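Long-range contacts in carbamate kinase (Aeropyrum pernix, PDB 2E9Y), which probably acts as a carbamate kinase, passing a phosphoryl group between ATP and carbamate: residues Gly4-Gly12 and Val42-His53; Leu231-Val241 and Met275-Phe285. All coordinates share one frame; numbering follows the deposited sequence. Where two conformers were deposited one is given.

Contact 1. Residues Gly4-Gly12 and Val42-His53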
loop_
_atom_site.group_PDB
_atom_site.type_symbol
_atom_site.label_atom_id
_atom_site.label_comp_id
_atom_site.label_asym_id
_atom_site.label_seq_id
_atom_site.Cartn_x
_atom_site.Cartn_y
_atom_site.Cartn_z
ATOM N N GLY A 4 22.917 -18.567 3.589
ATOM C CA GLY A 4 22.245 -17.316 3.134
ATOM C C GLY A 4 21.520 -17.474 1.808
ATOM O O GLY A 4 21.505 -16.556 0.985
ATOM N N ARG A 5 20.916 -18.638 1.593
ATOM C CA ARG A 5 20.189 -18.885 0.354
ATOM C C ARG A 5 18.876 -18.115 0.354
ATOM O O ARG A 5 18.421 -17.654 1.401
ATOM C CB ARG A 5 19.926 -20.380 0.175
ATOM C CG ARG A 5 21.195 -21.204 -0.004
ATOM C CD ARG A 5 20.898 -22.557 -0.628
ATOM N NE ARG A 5 20.035 -23.382 0.212
ATOM C CZ ARG A 5 19.403 -24.470 -0.217
ATOM N NH1 ARG A 5 19.538 -24.860 -1.479
ATOM N NH2 ARG A 5 18.637 -25.167 0.611
ATOM N N LEU A 6 18.272 -17.976 -0.824
ATOM C CA LEU A 6 17.019 -17.243 -0.959
ATOM C C LEU A 6 15.824 -18.143 -1.241
ATOM O O LEU A 6 15.889 -19.041 -2.078
ATOM C CB LEU A 6 17.135 -16.204 -2.079
ATOM C CG LEU A 6 15.856 -15.432 -2.427
ATOM C CD1 LEU A 6 15.400 -14.623 -1.224
ATOM C CD2 LEU A 6 16.121 -14.518 -3.614
ATOM N N ALA A 7 14.727 -17.890 -0.542
ATOM C CA ALA A 7 13.521 -18.672 -0.736
ATOM C C ALA A 7 12.308 -17.761 -0.854
ATOM O O ALA A 7 12.173 -16.797 -0.102
ATOM C CB ALA A 7 13.328 -19.631 0.428
ATOM N N VAL A 8 11.446 -18.050 -1.820
ATOM C CA VAL A 8 10.215 -17.284 -1.970
ATOM C C VAL A 8 9.207 -18.140 -1.211
ATOM O O VAL A 8 9.025 -19.317 -1.524
ATOM C CB VAL A 8 9.794 -17.140 -3.455
ATOM C CG1 VAL A 8 8.364 -16.621 -3.546
ATOM C CG2 VAL A 8 10.732 -16.170 -4.160
ATOM N N ILE A 9 8.588 -17.559 -0.188
ATOM C CA ILE A 9 7.627 -18.280 0.639
ATOM C C ILE A 9 6.230 -17.718 0.422
ATOM O O ILE A 9 5.955 -16.574 0.776
ATOM C CB ILE A 9 7.996 -18.156 2.133
ATOM C CG1 ILE A 9 9.413 -18.700 2.351
ATOM C CG2 ILE A 9 6.993 -18.915 2.994
ATOM C CD1 ILE A 9 9.994 -18.419 3.719
ATOM N N ALA A 10 5.363 -18.533 -0.164
ATOM C CA ALA A 10 3.992 -18.133 -0.449
ATOM C C ALA A 10 3.038 -18.533 0.676
ATOM O O ALA A 10 2.728 -19.711 0.854
ATOM C CB ALA A 10 3.541 -18.755 -1.770
ATOM N N LEU A 11 2.580 -17.539 1.429
ATOM C CA LEU A 11 1.655 -17.766 2.534
ATOM C C LEU A 11 0.221 -17.893 2.034
ATOM O O LEU A 11 -0.123 -17.380 0.966
ATOM C CB LEU A 11 1.735 -16.609 3.537
ATOM C CG LEU A 11 3.092 -16.358 4.194
ATOM C CD1 LEU A 11 3.013 -15.159 5.142
ATOM C CD2 LEU A 11 3.509 -17.611 4.957
ATOM N N GLY A 12 -0.605 -18.578 2.815
ATOM C CA GLY A 12 -2.001 -18.764 2.458
ATOM C C GLY A 12 -2.934 -18.004 3.385
ATOM O O GLY A 12 -2.489 -17.211 4.214
ATOM N N VAL A 42 12.459 -19.521 10.614
ATOM C CA VAL A 42 13.083 -19.768 9.322
ATOM C C VAL A 42 14.280 -18.851 9.087
ATOM O O VAL A 42 15.317 -19.292 8.585
ATOM C CB VAL A 42 12.061 -19.582 8.182
ATOM C CG1 VAL A 42 12.762 -19.608 6.836
ATOM C CG2 VAL A 42 11.011 -20.679 8.256
ATOM N N LEU A 43 14.136 -17.577 9.440
ATOM C CA LEU A 43 15.223 -16.614 9.279
ATOM C C LEU A 43 16.367 -16.981 10.220
ATOM O O LEU A 43 17.538 -16.750 9.912
ATOM C CB LEU A 43 14.739 -15.193 9.595
ATOM C CG LEU A 43 14.033 -14.406 8.483
ATOM C CD1 LEU A 43 12.894 -15.216 7.895
ATOM C CD2 LEU A 43 13.523 -13.093 9.051
ATOM N N ALA A 44 16.018 -17.547 11.369
ATOM C CA ALA A 44 17.018 -17.959 12.343
ATOM C C ALA A 44 17.881 -19.066 11.744
ATOM O O ALA A 44 19.080 -19.137 12.008
ATOM C CB ALA A 44 16.339 -18.454 13.615
ATOM N N ASP A 45 17.270 -19.920 10.928
ATOM C CA ASP A 45 18.003 -21.016 10.302
ATOM C C ASP A 45 18.908 -20.566 9.159
ATOM O O ASP A 45 19.517 -21.396 8.483
ATOM C CB ASP A 45 17.037 -22.102 9.817
ATOM C CG ASP A 45 16.297 -22.776 10.962
ATOM O OD1 ASP A 45 16.912 -22.974 12.032
ATOM O OD2 ASP A 45 15.109 -23.118 10.795
ATOM N N GLY A 46 18.990 -19.254 8.940
ATOM C CA GLY A 46 19.860 -18.724 7.902
ATOM C C GLY A 46 19.277 -18.343 6.551
ATOM O O GLY A 46 20.003 -17.846 5.687
ATOM N N TRP A 47 17.980 -18.558 6.357
ATOM C CA TRP A 47 17.351 -18.232 5.079
ATOM C C TRP A 47 17.056 -16.751 4.869
ATOM O O TRP A 47 16.769 -16.019 5.818
ATOM C CB TRP A 47 16.022 -18.985 4.916
ATOM C CG TRP A 47 16.136 -20.441 4.585
ATOM C CD1 TRP A 47 16.085 -21.487 5.458
ATOM C CD2 TRP A 47 16.294 -21.012 3.281
ATOM N NE1 TRP A 47 16.198 -22.677 4.780
ATOM C CE2 TRP A 47 16.328 -22.416 3.441
ATOM C CE3 TRP A 47 16.410 -20.475 1.992
ATOM C CZ2 TRP A 47 16.473 -23.292 2.361
ATOM C CZ3 TRP A 47 16.555 -21.345 0.915
ATOM C CH2 TRP A 47 16.584 -22.740 1.109
ATOM N N ARG A 48 17.151 -16.318 3.615
ATOM C CA ARG A 48 16.792 -14.954 3.242
ATOM C C ARG A 48 15.465 -15.240 2.545
ATOM O O ARG A 48 15.320 -16.284 1.904
ATOM C CB ARG A 48 17.797 -14.339 2.262
ATOM C CG ARG A 48 19.144 -13.990 2.886
ATOM C CD ARG A 48 19.996 -13.126 1.959
ATOM N NE ARG A 48 19.594 -11.716 1.953
ATOM C CZ ARG A 48 19.747 -10.884 2.982
ATOM N NH1 ARG A 48 20.295 -11.313 4.113
ATOM N NH2 ARG A 48 19.359 -9.618 2.883
ATOM N N SER A 49 14.492 -14.348 2.665
ATOM C CA SER A 49 13.209 -14.634 2.048
ATOM C C SER A 49 12.457 -13.467 1.446
ATOM O O SER A 49 12.696 -12.304 1.767
ATOM C CB SER A 49 12.292 -15.297 3.072
ATOM O OG SER A 49 12.006 -14.396 4.132
ATOM N N VAL A 50 11.547 -13.825 0.550
ATOM C CA VAL A 50 10.641 -12.893 -0.097
ATOM C C VAL A 50 9.328 -13.594 0.209
ATOM O O VAL A 50 9.068 -14.700 -0.280
ATOM C CB VAL A 50 10.853 -12.814 -1.616
ATOM C CG1 VAL A 50 9.770 -11.935 -2.240
ATOM C CG2 VAL A 50 12.223 -12.226 -1.919
ATOM N N ILE A 51 8.526 -12.958 1.053
ATOM C CA ILE A 51 7.256 -13.509 1.494
ATOM C C ILE A 51 6.075 -12.952 0.714
ATOM O O ILE A 51 5.878 -11.743 0.663
ATOM C CB ILE A 51 7.040 -13.189 2.989
ATOM C CG1 ILE A 51 8.236 -13.697 3.799
ATOM C CG2 ILE A 51 5.731 -13.796 3.474
ATOM C CD1 ILE A 51 8.280 -13.178 5.217
ATOM N N THR A 52 5.300 -13.835 0.097
ATOM C CA THR A 52 4.123 -13.407 -0.648
ATOM C C THR A 52 2.897 -13.908 0.107
ATOM O O THR A 52 3.021 -14.680 1.066
ATOM C CB THR A 52 4.101 -13.985 -2.073
ATOM O OG1 THR A 52 3.911 -15.400 -2.009
ATOM C CG2 THR A 52 5.408 -13.684 -2.788
ATOM N N HIS A 53 1.716 -13.482 -0.326
ATOM C CA HIS A 53 0.482 -13.889 0.341
ATOM C C HIS A 53 -0.722 -13.657 -0.556
ATOM O O HIS A 53 -0.623 -12.955 -1.560
ATOM C CB HIS A 53 0.301 -13.077 1.622
ATOM C CG HIS A 53 0.212 -11.595 1.388
ATOM N ND1 HIS A 53 -0.957 -10.964 1.014
ATOM C CD2 HIS A 53 1.151 -10.625 1.478
ATOM C CE1 HIS A 53 -0.733 -9.668 0.889
ATOM N NE2 HIS A 53 0.539 -9.434 1.165
#
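Six backbone hydrogen bonds join Arg5-Leu11 to Arg48-Thr52, with 6-10 and 48-52 as parallel strands, their segment axes 4.7 Å apart. The ladder runs from Arg48 N on Arg5 O to Leu11 N on Thr52 O. CA-H...O contacts, such as Ser49 CA to Ala7 O (3.2 Å), fill in between them.

Apolar packing follows the alternation of the strands. Leu6 CD1 meets Val50 CG2 at 4.0 Å on the face that also carries Val8; on the other face Ile9 CD1 lies against Ser49 CB and Val42 CG1. Leu11 CD1 and Ile51 CG2, 3.5 Å apart, are tighter than usual carbon contact.

At the Arg5 end of the ladder the side chains of Arg5 and Trp47 run side by side. The Trp47 CH2 atom sits over one guanidinium face, 3.2 Å from Arg5 NH2, with the two planes 38° apart, while Ala7 CB reaches Trp47 CE3 at 3.6 Å.

Among polar side chains, Thr52 OG1, at chi1 68°, is turned close to Ala10 CA (3.1 Å) and bonds to Ser220 of helix 216-226. Gly46 closes helix 25-44 with a Schellman motif, and the chain then enters the second strand: a beta-alpha-beta crossover in the central sheet of the amino acid kinase fold.

Contact 2. Residues Leu231-Val241 and Met275-Phe285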
loop_
_atom_site.group_PDB
_atom_site.type_symbol
_atom_site.label_atom_id
_atom_site.label_comp_id
_atom_site.label_asym_id
_atom_site.label_seq_id
_atom_site.Cartn_x
_atom_site.Cartn_y
_atom_site.Cartn_z
ATOM N N LEU A 231 14.888 -21.727 -3.710
ATOM C CA LEU A 231 13.759 -22.582 -3.376
ATOM C C LEU A 231 12.425 -21.856 -3.407
ATOM O O LEU A 231 12.347 -20.676 -3.073
ATOM C CB LEU A 231 13.964 -23.172 -1.976
ATOM C CG LEU A 231 12.859 -24.040 -1.359
ATOM C CD1 LEU A 231 12.704 -25.325 -2.156
ATOM C CD2 LEU A 231 13.210 -24.369 0.086
ATOM N N LEU A 232 11.388 -22.569 -3.837
ATOM C CA LEU A 232 10.031 -22.036 -3.852
ATOM C C LEU A 232 9.308 -22.841 -2.784
ATOM O O LEU A 232 9.316 -24.076 -2.810
ATOM C CB LEU A 232 9.340 -22.247 -5.208
ATOM C CG LEU A 232 7.823 -21.983 -5.215
ATOM C CD1 LEU A 232 7.542 -20.516 -4.877
ATOM C CD2 LEU A 232 7.232 -22.332 -6.569
ATOM N N VAL A 233 8.704 -22.140 -1.836
ATOM C CA VAL A 233 7.982 -22.789 -0.753
ATOM C C VAL A 233 6.533 -22.321 -0.746
ATOM O O VAL A 233 6.266 -21.121 -0.789
ATOM C CB VAL A 233 8.600 -22.429 0.617
ATOM C CG1 VAL A 233 7.827 -23.115 1.741
ATOM C CG2 VAL A 233 10.068 -22.828 0.649
ATOM N N ILE A 234 5.602 -23.266 -0.710
ATOM C CA ILE A 234 4.189 -22.919 -0.647
ATOM C C ILE A 234 3.656 -23.448 0.678
ATOM O O ILE A 234 3.611 -24.658 0.898
ATOM C CB ILE A 234 3.385 -23.542 -1.799
ATOM C CG1 ILE A 234 3.902 -23.009 -3.140
ATOM C CG2 ILE A 234 1.914 -23.182 -1.649
ATOM C CD1 ILE A 234 3.202 -23.592 -4.341
ATOM N N LEU A 235 3.267 -22.539 1.564
ATOM C CA LEU A 235 2.755 -22.933 2.872
ATOM C C LEU A 235 1.239 -22.835 2.909
ATOM O O LEU A 235 0.671 -21.754 2.743
ATOM C CB LEU A 235 3.367 -22.056 3.965
ATOM C CG LEU A 235 4.889 -22.144 4.126
ATOM C CD1 LEU A 235 5.336 -21.212 5.240
ATOM C CD2 LEU A 235 5.299 -23.583 4.447
ATOM N N THR A 236 0.588 -23.972 3.129
ATOM C CA THR A 236 -0.865 -24.020 3.166
ATOM C C THR A 236 -1.362 -24.580 4.501
ATOM O O THR A 236 -0.637 -24.550 5.499
ATOM C CB THR A 236 -1.394 -24.865 1.986
ATOM O OG1 THR A 236 -2.827 -24.857 1.983
ATOM C CG2 THR A 236 -0.877 -26.290 2.082
ATOM N N ASP A 237 -2.590 -25.091 4.522
ATOM C CA ASP A 237 -3.155 -25.625 5.755
ATOM C C ASP A 237 -3.205 -27.153 5.800
ATOM O O ASP A 237 -3.937 -27.733 6.604
ATOM C CB ASP A 237 -4.549 -25.032 5.981
ATOM C CG ASP A 237 -5.560 -25.503 4.958
ATOM O OD1 ASP A 237 -5.159 -25.835 3.819
ATOM O OD2 ASP A 237 -6.763 -25.529 5.291
ATOM N N VAL A 238 -2.428 -27.795 4.931
ATOM C CA VAL A 238 -2.342 -29.255 4.879
ATOM C C VAL A 238 -0.863 -29.646 4.818
ATOM O O VAL A 238 -0.021 -28.848 4.406
ATOM C CB VAL A 238 -3.087 -29.836 3.652
ATOM C CG1 VAL A 238 -4.587 -29.684 3.843
ATOM C CG2 VAL A 238 -2.642 -29.131 2.380
ATOM N N PRO A 239 -0.528 -30.882 5.230
ATOM C CA PRO A 239 0.858 -31.365 5.229
ATOM C C PRO A 239 1.574 -31.409 3.879
ATOM O O PRO A 239 2.787 -31.592 3.828
ATOM C CB PRO A 239 0.741 -32.745 5.879
ATOM C CG PRO A 239 -0.632 -33.185 5.491
ATOM C CD PRO A 239 -1.446 -31.932 5.706
ATOM N N GLY A 240 0.833 -31.241 2.792
ATOM C CA GLY A 240 1.460 -31.257 1.481
ATOM C C GLY A 240 0.506 -31.630 0.366
ATOM O O GLY A 240 -0.664 -31.247 0.380
ATOM N N VAL A 241 1.009 -32.381 -0.607
ATOM C CA VAL A 241 0.192 -32.817 -1.730
ATOM C C VAL A 241 -0.223 -34.265 -1.491
ATOM O O VAL A 241 0.571 -35.076 -1.018
ATOM C CB VAL A 241 0.975 -32.742 -3.061
ATOM C CG1 VAL A 241 0.070 -33.125 -4.216
ATOM C CG2 VAL A 241 1.530 -31.339 -3.263
ATOM N N MET A 275 -5.463 -26.966 -4.263
ATOM C CA MET A 275 -4.158 -27.574 -4.483
ATOM C C MET A 275 -3.683 -27.591 -5.932
ATOM O O MET A 275 -2.483 -27.663 -6.186
ATOM C CB MET A 275 -4.149 -28.997 -3.918
ATOM C CG MET A 275 -2.774 -29.643 -3.881
ATOM S SD MET A 275 -1.548 -28.577 -3.102
ATOM C CE MET A 275 -2.012 -28.685 -1.373
ATOM N N GLY A 276 -4.617 -27.521 -6.876
ATOM C CA GLY A 276 -4.244 -27.534 -8.281
ATOM C C GLY A 276 -3.234 -26.462 -8.654
ATOM O O GLY A 276 -2.172 -26.775 -9.197
ATOM N N PRO A 277 -3.536 -25.181 -8.394
ATOM C CA PRO A 277 -2.614 -24.089 -8.722
ATOM C C PRO A 277 -1.264 -24.217 -8.022
ATOM O O PRO A 277 -0.234 -23.839 -8.576
ATOM C CB PRO A 277 -3.382 -22.847 -8.276
ATOM C CG PRO A 277 -4.799 -23.237 -8.525
ATOM C CD PRO A 277 -4.846 -24.645 -7.981
ATOM N N LYS A 278 -1.274 -24.750 -6.804
ATOM C CA LYS A 278 -0.045 -24.918 -6.042
ATOM C C LYS A 278 0.850 -25.974 -6.692
ATOM O O LYS A 278 2.069 -25.798 -6.777
ATOM C CB LYS A 278 -0.373 -25.298 -4.595
ATOM C CG LYS A 278 -1.038 -24.157 -3.816
ATOM C CD LYS A 278 -1.520 -24.603 -2.446
ATOM C CE LYS A 278 -1.977 -23.407 -1.618
ATOM N NZ LYS A 278 -2.932 -22.546 -2.361
ATOM N N VAL A 279 0.244 -27.062 -7.157
ATOM C CA VAL A 279 1.009 -28.113 -7.815
ATOM C C VAL A 279 1.542 -27.569 -9.137
ATOM O O VAL A 279 2.693 -27.802 -9.488
ATOM C CB VAL A 279 0.137 -29.369 -8.076
ATOM C CG1 VAL A 279 0.829 -30.311 -9.064
ATOM C CG2 VAL A 279 -0.109 -30.093 -6.763
ATOM N N GLU A 280 0.707 -26.827 -9.855
ATOM C CA GLU A 280 1.115 -26.252 -11.134
ATOM C C GLU A 280 2.302 -25.320 -10.917
ATOM O O GLU A 280 3.276 -25.346 -11.671
ATOM C CB GLU A 280 -0.038 -25.465 -11.764
ATOM C CG GLU A 280 0.233 -25.044 -13.203
ATOM C CD GLU A 280 -0.796 -24.065 -13.739
ATOM O OE1 GLU A 280 -2.002 -24.264 -13.483
ATOM O OE2 GLU A 280 -0.397 -23.102 -14.428
ATOM N N ALA A 281 2.209 -24.493 -9.879
ATOM C CA ALA A 281 3.260 -23.538 -9.536
ATOM C C ALA A 281 4.570 -24.250 -9.208
ATOM O O ALA A 281 5.636 -23.866 -9.693
ATOM C CB ALA A 281 2.821 -22.687 -8.341
ATOM N N ALA A 282 4.486 -25.288 -8.381
ATOM C CA ALA A 282 5.671 -26.047 -7.997
ATOM C C ALA A 282 6.336 -26.673 -9.220
ATOM O O ALA A 282 7.555 -26.591 -9.386
ATOM C CB ALA A 282 5.293 -27.132 -6.992
ATOM N N ILE A 283 5.532 -27.295 -10.076
ATOM C CA ILE A 283 6.054 -27.927 -11.287
ATOM C C ILE A 283 6.745 -26.903 -12.184
ATOM O O ILE A 283 7.842 -27.149 -12.685
ATOM C CB ILE A 283 4.929 -28.609 -12.097
ATOM C CG1 ILE A 283 4.395 -29.820 -11.328
ATOM C CG2 ILE A 283 5.448 -29.020 -13.465
ATOM C CD1 ILE A 283 3.160 -30.455 -11.945
ATOM N N SER A 284 6.105 -25.752 -12.379
ATOM C CA SER A 284 6.674 -24.707 -13.222
ATOM C C SER A 284 8.048 -24.268 -12.728
ATOM O O SER A 284 8.968 -24.060 -13.520
ATOM C CB SER A 284 5.732 -23.500 -13.275
ATOM O OG SER A 284 6.270 -22.460 -14.072
ATOM N N PHE A 285 8.187 -24.132 -11.414
ATOM C CA PHE A 285 9.455 -23.713 -10.833
ATOM C C PHE A 285 10.538 -24.738 -11.152
ATOM O O PHE A 285 11.632 -24.382 -11.584
ATOM C CB PHE A 285 9.327 -23.562 -9.317
ATOM C CG PHE A 285 10.587 -23.087 -8.651
ATOM C CD1 PHE A 285 11.029 -21.780 -8.828
ATOM C CD2 PHE A 285 11.345 -23.951 -7.867
ATOM C CE1 PHE A 285 12.206 -21.337 -8.238
ATOM C CE2 PHE A 285 12.527 -23.520 -7.270
ATOM C CZ PHE A 285 12.960 -22.213 -7.454
#
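Leu231 meets Phe285 through its backbone: its carbonyl carbon lies near Phe285 CZ, while its side chain is directed to the other side of the sheet. Leu232 makes the aromatic contact proper. Its CB stands 3.8 Å from the centroid of the Phe285 ring and only 13° off the ring normal, a CH-pi contact over the face. With CG anti to the backbone N, the leucine carries CD2 up alongside the helix to Phe285 CB and the carbonyl oxygen of Ala281. Beneath the same ring Leu232 N is buried without a hydrogen-bond partner.

Two residues on, Ile234 splits its branches. Its CD1 presses on Lys278 O at 3.5 Å and reaches Ala281 CB, whereas CG2 lies under the aliphatic stem of Lys278, 3.8 Å from its CG. That stem stays extended as far as CE, crosses above Thr236, whose CB is 3.9 Å from Lys278 CE, and bends at chi4 (51°) to deliver NZ to a salt bridge with Asp217.

Past the strand end the chain turns back to Met275. The methionine is bent at chi2 and chi3, which brings CE against both Val238 CG2 (3.8 Å) and Gly240 O (3.4 Å). The glycine oxygen is thus buried against a methyl group, with no polar partner. Val241 finishes the contact, its CG2 4.1 Å from Met275 SD and its CG1 near Val279 CG2.

Strand and helix run antiparallel, at 172°, with axes 9.4 Å apart. Helix 216-226 flanks the interface, Ser221 bonding to Ala281 O and Ala224 touching Phe285; strand 293-297 pairs with 231-236, and its Ile295 packs on Val241 and Ala282.

From the N terminus, strand 6-10 leads through helix 25-44 to strand 48-52, and contact 1 closes that first crossover within about fifty residues. The chain then builds much of the remaining fold before contact 2 opens, so the two follow in series, neither nesting nor crossing. Contact 2 closes a second loop, bringing helix 275-289 back along strand 231-236, antiparallel to it. Despite the separation in sequence they meet in one sheet: strand 6-10 lies between 48-52 and 231-236, with probable hydrogen bonds from Ala10 N to Val233 O and from Val233 N to Val8 O. Contact 1 thus joins strands edge to edge, and contact 2 lays a helix on that sheet.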